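PDB 7LUU: subclass B3 metallo-beta-lactamase from Sphingobium indicum, which probably hydrolyses beta-lactam antibiotics, opening their four-membered lactam ring in an active site that holds two zinc ions. Local coordinates for residues R45-E50 with G168-V173; S68-F73 with A273-S278; Y125-G130 with S265-N270. All blocks are in the same frame, centred on the assembly; numbering follows the deposited sequence.

Contact 1. Residues R45-E50 with G168-V173. With SO4 (sulfate ion), chain E.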
# COMPACT_ATOMS: atom_id res chain seq x y z
N ARG A 45 16.15 8.84 -7.88
CA ARG A 45 16.13 10.27 -8.14
C ARG A 45 14.85 10.88 -7.56
O ARG A 45 13.77 10.31 -7.77
CB ARG A 45 16.29 10.48 -9.68
CG ARG A 45 16.41 11.93 -10.15
CD ARG A 45 16.53 12.06 -11.71
NE ARG A 45 17.65 11.24 -12.15
CZ ARG A 45 17.53 10.20 -12.97
NH1 ARG A 45 16.36 9.83 -13.45
NH2 ARG A 45 18.62 9.46 -13.22
N PRO A 46 14.93 11.93 -6.71
CA PRO A 46 13.78 12.32 -5.87
C PRO A 46 12.58 12.81 -6.66
O PRO A 46 12.71 13.40 -7.76
CB PRO A 46 14.33 13.48 -5.02
CG PRO A 46 15.83 13.26 -5.06
CD PRO A 46 16.15 12.73 -6.38
N MET A 47 11.41 12.53 -6.11
CA MET A 47 10.13 13.08 -6.57
C MET A 47 9.44 13.87 -5.47
O MET A 47 9.57 13.56 -4.30
CB MET A 47 9.16 11.94 -7.03
CG MET A 47 9.82 11.22 -8.20
SD MET A 47 8.76 9.85 -8.80
CE MET A 47 7.51 10.81 -9.63
N ALA A 48 8.58 14.80 -5.88
CA ALA A 48 7.67 15.51 -4.97
C ALA A 48 8.38 16.00 -3.72
O ALA A 48 7.99 15.71 -2.58
CB ALA A 48 6.49 14.61 -4.63
N VAL A 49 9.45 16.76 -3.94
CA VAL A 49 10.35 17.06 -2.84
C VAL A 49 9.68 17.92 -1.78
O VAL A 49 9.92 17.74 -0.58
CB VAL A 49 11.62 17.70 -3.44
CG1 VAL A 49 12.51 18.19 -2.32
CG2 VAL A 49 12.37 16.67 -4.29
N GLU A 50 8.78 18.82 -2.17
CA GLU A 50 8.09 19.63 -1.16
C GLU A 50 7.11 18.79 -0.33
O GLU A 50 7.14 18.82 0.92
CB GLU A 50 7.35 20.78 -1.86
CG GLU A 50 8.28 21.87 -2.36
CD GLU A 50 9.26 22.30 -1.29
OE1 GLU A 50 10.49 22.29 -1.59
OE2 GLU A 50 8.81 22.62 -0.14
N GLY A 168 3.18 12.08 -15.66
CA GLY A 168 4.38 11.77 -14.89
C GLY A 168 4.86 10.34 -15.11
O GLY A 168 4.20 9.49 -15.73
N ALA A 169 6.07 10.09 -14.60
CA ALA A 169 6.65 8.75 -14.65
C ALA A 169 7.45 8.53 -13.38
O ALA A 169 7.98 9.48 -12.80
CB ALA A 169 7.56 8.59 -15.89
N TRP A 170 7.54 7.28 -12.96
CA TRP A 170 8.30 6.95 -11.77
C TRP A 170 8.99 5.61 -12.01
O TRP A 170 8.71 4.97 -13.05
CB TRP A 170 7.40 6.93 -10.52
CG TRP A 170 6.05 6.25 -10.68
CD1 TRP A 170 5.75 4.95 -10.36
CD2 TRP A 170 4.87 6.86 -11.18
NE1 TRP A 170 4.40 4.73 -10.62
CE2 TRP A 170 3.87 5.88 -11.18
CE3 TRP A 170 4.59 8.17 -11.70
CZ2 TRP A 170 2.56 6.14 -11.63
CZ3 TRP A 170 3.25 8.44 -12.13
CH2 TRP A 170 2.27 7.41 -12.11
N PRO A 171 9.91 5.18 -11.14
CA PRO A 171 10.72 3.98 -11.44
C PRO A 171 9.85 2.76 -11.76
O PRO A 171 8.99 2.34 -10.96
CB PRO A 171 11.55 3.79 -10.15
CG PRO A 171 11.68 5.27 -9.62
CD PRO A 171 10.35 5.87 -9.90
N ALA A 172 10.13 2.13 -12.89
CA ALA A 172 9.37 0.95 -13.30
C ALA A 172 9.94 -0.32 -12.69
O ALA A 172 11.13 -0.43 -12.41
CB ALA A 172 9.33 0.81 -14.82
N VAL A 173 9.07 -1.31 -12.49
CA VAL A 173 9.44 -2.57 -11.88
C VAL A 173 9.29 -3.66 -12.92
O VAL A 173 8.26 -3.74 -13.58
CB VAL A 173 8.48 -2.89 -10.70
CG1 VAL A 173 8.77 -4.29 -10.04
CG2 VAL A 173 8.51 -1.83 -9.67
S SO4 E . 6.34 19.01 -4.95
O1 SO4 E . 6.08 18.35 -6.23
O2 SO4 E . 5.57 20.27 -4.84
O3 SO4 E . 5.91 18.21 -3.78
O4 SO4 E . 7.73 19.34 -4.89
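The thioether of Met47 leans against the base of Trp170 on the rim of the metallo-beta-lactamase alpha-beta/beta-alpha sandwich, where the loop leading into helix 49-55 meets the loop between helix 146-154 and strand 176-178. SD lies 3.7 Å from Trp170 CB, and the two side chains cross obliquely. With CG of Met47 anti to the carbonyl carbon, the chain runs straight through chi2 and then bends at its last torsion (chi3 74°). This bend turns the methyl group along the backbone of 168-173, placing CE 3.5 Å from Ala169 O. Pro171 touches more loosely, its CD 4.4 Å from SD. A flexible, polarisable methionine suits such an uneven surface, made up of a methylene, a carbonyl and a proline CD.

Trp170 presents little of its indole here. Its CG stands between the backbone N and the carbonyl carbon (chi1 43°), and the ring runs inward, away from 45-50, to meet His157 edge-to-face and to approach the zinc ligand His124. Met47 and Pro171 both rest on Pro95 as well, and Met47 also packs on Tyr125 of helix 125-128.

At the far end of 45-50 the chain enters its helix, and backbone N-H groups there collect an anion, probably left by the crystallisation liquor. Arg51 N also bonds this sulfate. The bond from Glu50 N to sulfate O4 is 3.0 Å long and nearly straight, with 165° at the hydrogen.

Contact 2. Residues S68-F73 with A273-S278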
# COMPACT_ATOMS: atom_id res chain seq x y z
N SER A 68 6.05 -8.50 13.23
CA SER A 68 5.66 -7.52 12.23
C SER A 68 6.03 -6.14 12.75
O SER A 68 5.79 -5.82 13.93
CB SER A 68 4.10 -7.62 12.03
OG SER A 68 3.83 -8.90 11.40
N TYR A 69 6.55 -5.33 11.84
CA TYR A 69 7.13 -4.03 12.18
C TYR A 69 6.70 -2.94 11.22
O TYR A 69 6.31 -3.18 10.09
CB TYR A 69 8.67 -4.09 12.13
CG TYR A 69 9.27 -5.17 12.98
CD1 TYR A 69 9.29 -6.50 12.54
CD2 TYR A 69 9.81 -4.86 14.21
CE1 TYR A 69 9.89 -7.53 13.34
CE2 TYR A 69 10.41 -5.88 15.01
CZ TYR A 69 10.45 -7.19 14.56
OH TYR A 69 11.02 -8.20 15.36
N LEU A 70 6.90 -1.71 11.66
CA LEU A 70 6.79 -0.54 10.78
C LEU A 70 8.16 0.07 10.53
O LEU A 70 8.93 0.32 11.48
CB LEU A 70 5.92 0.54 11.42
CG LEU A 70 4.45 0.06 11.41
CD1 LEU A 70 3.53 1.02 12.17
CD2 LEU A 70 3.87 -0.30 10.00
N VAL A 71 8.46 0.32 9.26
CA VAL A 71 9.76 0.91 8.89
C VAL A 71 9.59 2.11 7.95
O VAL A 71 10.53 2.56 7.30
CB VAL A 71 10.71 -0.11 8.24
CG1 VAL A 71 11.14 -1.14 9.31
CG2 VAL A 71 10.07 -0.80 7.00
N GLY A 72 8.38 2.65 7.91
CA GLY A 72 8.05 3.78 7.08
C GLY A 72 8.19 5.13 7.78
O GLY A 72 9.20 5.38 8.48
N PHE A 73 7.30 6.05 7.44
CA PHE A 73 7.48 7.49 7.75
C PHE A 73 6.19 8.05 8.35
O PHE A 73 5.18 7.36 8.39
CB PHE A 73 7.82 8.25 6.46
CG PHE A 73 8.95 7.61 5.73
CD1 PHE A 73 10.24 7.92 6.10
CD2 PHE A 73 8.75 6.59 4.76
CE1 PHE A 73 11.32 7.30 5.48
CE2 PHE A 73 9.83 5.96 4.17
CZ PHE A 73 11.11 6.30 4.50
N ALA A 273 -5.03 8.93 14.46
CA ALA A 273 -3.81 9.39 15.13
C ALA A 273 -2.86 8.21 15.32
O ALA A 273 -3.28 7.12 15.69
CB ALA A 273 -4.19 9.95 16.50
N GLY A 274 -1.60 8.45 15.16
CA GLY A 274 -0.74 7.30 15.42
C GLY A 274 -0.54 6.47 14.16
O GLY A 274 -1.08 6.73 13.09
N ARG A 275 0.28 5.45 14.32
CA ARG A 275 0.79 4.72 13.17
C ARG A 275 -0.06 3.53 12.78
O ARG A 275 0.11 3.02 11.66
CB ARG A 275 2.19 4.19 13.50
CG ARG A 275 3.10 5.32 14.00
CD ARG A 275 4.56 4.85 14.15
NE ARG A 275 5.20 4.59 12.85
CZ ARG A 275 6.46 4.19 12.74
NH1 ARG A 275 7.16 3.94 13.87
NH2 ARG A 275 7.01 4.06 11.53
N TYR A 276 -0.87 3.01 13.70
CA TYR A 276 -1.85 2.01 13.33
C TYR A 276 -3.00 2.08 14.31
O TYR A 276 -2.84 2.63 15.40
CB TYR A 276 -1.23 0.57 13.30
CG TYR A 276 -0.56 0.08 14.60
CD1 TYR A 276 0.82 0.38 14.87
CD2 TYR A 276 -1.28 -0.69 15.52
CE1 TYR A 276 1.45 -0.10 16.05
CE2 TYR A 276 -0.65 -1.20 16.68
CZ TYR A 276 0.71 -0.90 16.90
OH TYR A 276 1.32 -1.35 18.03
N GLY A 277 -4.14 1.52 13.93
CA GLY A 277 -5.34 1.49 14.77
C GLY A 277 -5.57 0.05 15.17
O GLY A 277 -5.18 -0.87 14.44
N SER A 278 -6.16 -0.14 16.35
CA SER A 278 -6.40 -1.50 16.82
C SER A 278 -7.78 -1.66 17.42
O SER A 278 -8.42 -0.72 17.90
CB SER A 278 -5.39 -1.87 17.95
OG SER A 278 -4.07 -1.77 17.51
O HOH W 1 9.84 4.02 10.86
O HOH W 2 5.04 4.97 9.48
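Leu70 and Arg275 run alongside each other, pointing opposite ways, and this pairing makes the dense half of the contact. Leu70 CB lies over one face of the guanidinium, 3.7 Å from Arg275 NH2 and offset toward the rim of the flat group. Its CD1 reaches back to the start of the arginine, 3.7 Å from Arg275 CB, and also meets Tyr276 CD1 at 3.9 Å. The bend in the arginine chain (chi3 69°) carries the guanidinium across the leucine. A branched aliphatic side chain suits this place because it can pack against the arginine's CB and its guanidinium as well as the tyrosine ring.

The other half is looser and wet. No direct hydrogen bond joins the segments; two waters span the space between Arg275 NH2 and the turn that follows strand 68-70. One accepts from NH2 at 2.9 Å and donates to Gly72 O. The second, at the edge of the guanidinium in its plane, accepts from Arg275 NH2 at 3.0 Å and donates to Phe73 O at 2.6 Å. Arginine fits here because its NH1 has other partners, a salt bridge to Glu62 and a bond to Pro60 O.

Leu70 and Tyr276 thus bring together the two sheets of the sandwich: both rest on Val64 of strand 62-65, neighbour of strand 68-70 in one sheet, and on Ile264 of strand 262-265, neighbour of strand 277-278 in the other.

Contact 3. Residues Y125-G130 with S265-N270. With ZN (zinc ion), chain C; SO4 (sulfate ion), chain D.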
# COMPACT_ATOMS: atom_id res chain seq x y z
N TYR A 125 3.29 6.80 -7.36
CA TYR A 125 4.69 6.97 -6.95
C TYR A 125 4.89 7.21 -5.44
O TYR A 125 6.03 7.03 -4.96
CB TYR A 125 5.32 8.11 -7.80
CG TYR A 125 4.84 9.52 -7.46
CD1 TYR A 125 5.26 10.14 -6.30
CD2 TYR A 125 3.99 10.22 -8.32
CE1 TYR A 125 4.89 11.40 -5.98
CE2 TYR A 125 3.62 11.52 -8.03
CZ TYR A 125 4.05 12.08 -6.84
OH TYR A 125 3.67 13.38 -6.52
N ASP A 126 3.84 7.55 -4.67
CA ASP A 126 4.04 7.72 -3.23
C ASP A 126 3.97 6.40 -2.48
O ASP A 126 4.24 6.37 -1.28
CB ASP A 126 3.03 8.75 -2.62
CG ASP A 126 1.55 8.41 -2.93
OD1 ASP A 126 1.23 7.91 -4.04
OD2 ASP A 126 0.69 8.70 -2.06
N HIS A 127 3.65 5.28 -3.17
CA HIS A 127 3.70 3.96 -2.54
C HIS A 127 4.58 3.01 -3.30
O HIS A 127 5.16 2.11 -2.70
CB HIS A 127 2.26 3.34 -2.43
CG HIS A 127 1.28 4.31 -1.85
ND1 HIS A 127 1.12 4.45 -0.48
CD2 HIS A 127 0.50 5.26 -2.42
CE1 HIS A 127 0.26 5.45 -0.24
NE2 HIS A 127 -0.13 5.94 -1.39
N ALA A 128 4.70 3.17 -4.61
CA ALA A 128 5.56 2.29 -5.37
C ALA A 128 6.87 2.93 -5.79
O ALA A 128 7.68 2.26 -6.41
CB ALA A 128 4.80 1.82 -6.64
N GLY A 129 7.04 4.23 -5.53
CA GLY A 129 8.17 4.95 -6.06
C GLY A 129 9.51 4.34 -5.70
O GLY A 129 10.43 4.33 -6.54
N GLY A 130 9.65 3.84 -4.48
CA GLY A 130 10.90 3.25 -4.05
C GLY A 130 11.02 1.77 -4.26
O GLY A 130 12.06 1.18 -3.92
N SER A 265 -2.90 1.74 7.72
CA SER A 265 -3.39 2.39 6.48
C SER A 265 -2.18 2.89 5.66
O SER A 265 -1.29 3.50 6.22
CB SER A 265 -4.27 3.59 6.91
OG SER A 265 -4.56 4.41 5.79
N ALA A 266 -2.18 2.67 4.34
CA ALA A 266 -1.07 3.16 3.49
C ALA A 266 -0.71 4.64 3.77
O ALA A 266 0.47 4.97 3.94
CB ALA A 266 -1.44 3.02 2.02
N HIS A 267 -1.69 5.54 3.84
CA HIS A 267 -1.47 6.84 4.46
C HIS A 267 -1.95 6.72 5.91
O HIS A 267 -3.17 6.64 6.12
CB HIS A 267 -2.31 7.90 3.73
CG HIS A 267 -1.81 8.21 2.35
ND1 HIS A 267 -0.83 9.17 2.12
CD2 HIS A 267 -2.09 7.66 1.15
CE1 HIS A 267 -0.57 9.22 0.83
NE2 HIS A 267 -1.28 8.29 0.22
N PRO A 268 -1.09 6.75 6.92
CA PRO A 268 -1.56 6.38 8.27
C PRO A 268 -2.57 7.39 8.83
O PRO A 268 -3.48 6.98 9.56
CB PRO A 268 -0.28 6.31 9.09
CG PRO A 268 0.76 7.01 8.26
CD PRO A 268 0.37 6.92 6.82
N ASP A 269 -2.54 8.63 8.37
CA ASP A 269 -3.52 9.60 8.89
C ASP A 269 -4.96 9.28 8.47
O ASP A 269 -5.92 9.71 9.15
CB ASP A 269 -3.14 10.99 8.42
CG ASP A 269 -2.73 11.05 6.92
OD1 ASP A 269 -1.69 10.41 6.47
OD2 ASP A 269 -3.47 11.80 6.21
N ASN A 270 -5.15 8.49 7.42
CA ASN A 270 -6.50 8.07 7.06
C ASN A 270 -7.14 7.21 8.14
O ASN A 270 -8.38 7.13 8.20
CB ASN A 270 -6.51 7.22 5.76
CG ASN A 270 -6.08 8.00 4.52
OD1 ASN A 270 -5.98 7.40 3.43
ND2 ASN A 270 -5.83 9.31 4.66
ZN ZN C . -1.09 7.68 -1.72
S SO4 D . 1.38 14.90 -9.05
O1 SO4 D . 1.39 15.56 -10.35
O2 SO4 D . 0.45 15.55 -8.13
O3 SO4 D . 0.92 13.52 -9.29
O4 SO4 D . 2.73 14.92 -8.46
O HOH W 3 -1.38 7.79 -3.96
O HOH W 4 -2.97 6.81 -1.73
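Asp126, His127 and His267 converge on one zinc ion, the second metal site of the dinuclear centre of this B3 enzyme. The first two belong to the family's metal-binding motif, whose first position here is Glu122. Asp126 OD2 binds at 2.1 Å, while NE2 of His127 and NE2 of His267 each bind at 2.0 Å.

Asp126 CG sits between its backbone N and carbonyl carbon (chi1 54°), directing OD2 at the metal. The two histidines share one conformation, with CG anti to the carbonyl carbon, and differently directed backbones set their rings almost perpendicular, with planes at 84°. Neighbouring Asp126 and His127 reach the zinc from helix 125-128, and His267 comes from the loop after strand 262-265. Ala266 CB, 3.7 Å from His127 CE1, is small enough to sit beside that ring.

Behind His267, its carbonyl O takes bonds from Ser265 OG (2.6 Å) and Asn270 N on opposite faces of its plane, fixing the backbone that bears the ligand.

Waters 3 and 4 also bind the zinc, with one further atom from outside the segments, and water 3 donates to Asp126 OD1 at 2.6 Å. Asp126 OD2 and His127 NE2 lie 3.0 Å and 3.1 Å from His267 NE2 without hydrogen-bonding, since all three bind the zinc. Zinc, more than packing, therefore joins the segments, and would be expected to polarise its bound waters, consistent with a hydrolytic centre.

Contact 3 is buried near the centre of the chain, whereas contacts 1 and 2 are only partly buried, and their chemistry follows: metal coordination in contact 3, thioether packing on a tryptophan base in contact 1, and aliphatic cover with water bridges in contact 2. Contact 1 joins two loops and rests directly on contact 3, where Trp170 CG packs 3.5 Å from Tyr125 CB and Met47 CE meets the Tyr125 ring. Contact 2 ties one sheet to the other through segments near strands 68-70 and 277-278. It encloses contact 3 along the chain, and touches it lightly where Gly274 and Arg275 carbonyls approach Pro268. Contacts 1 and 2 do not touch.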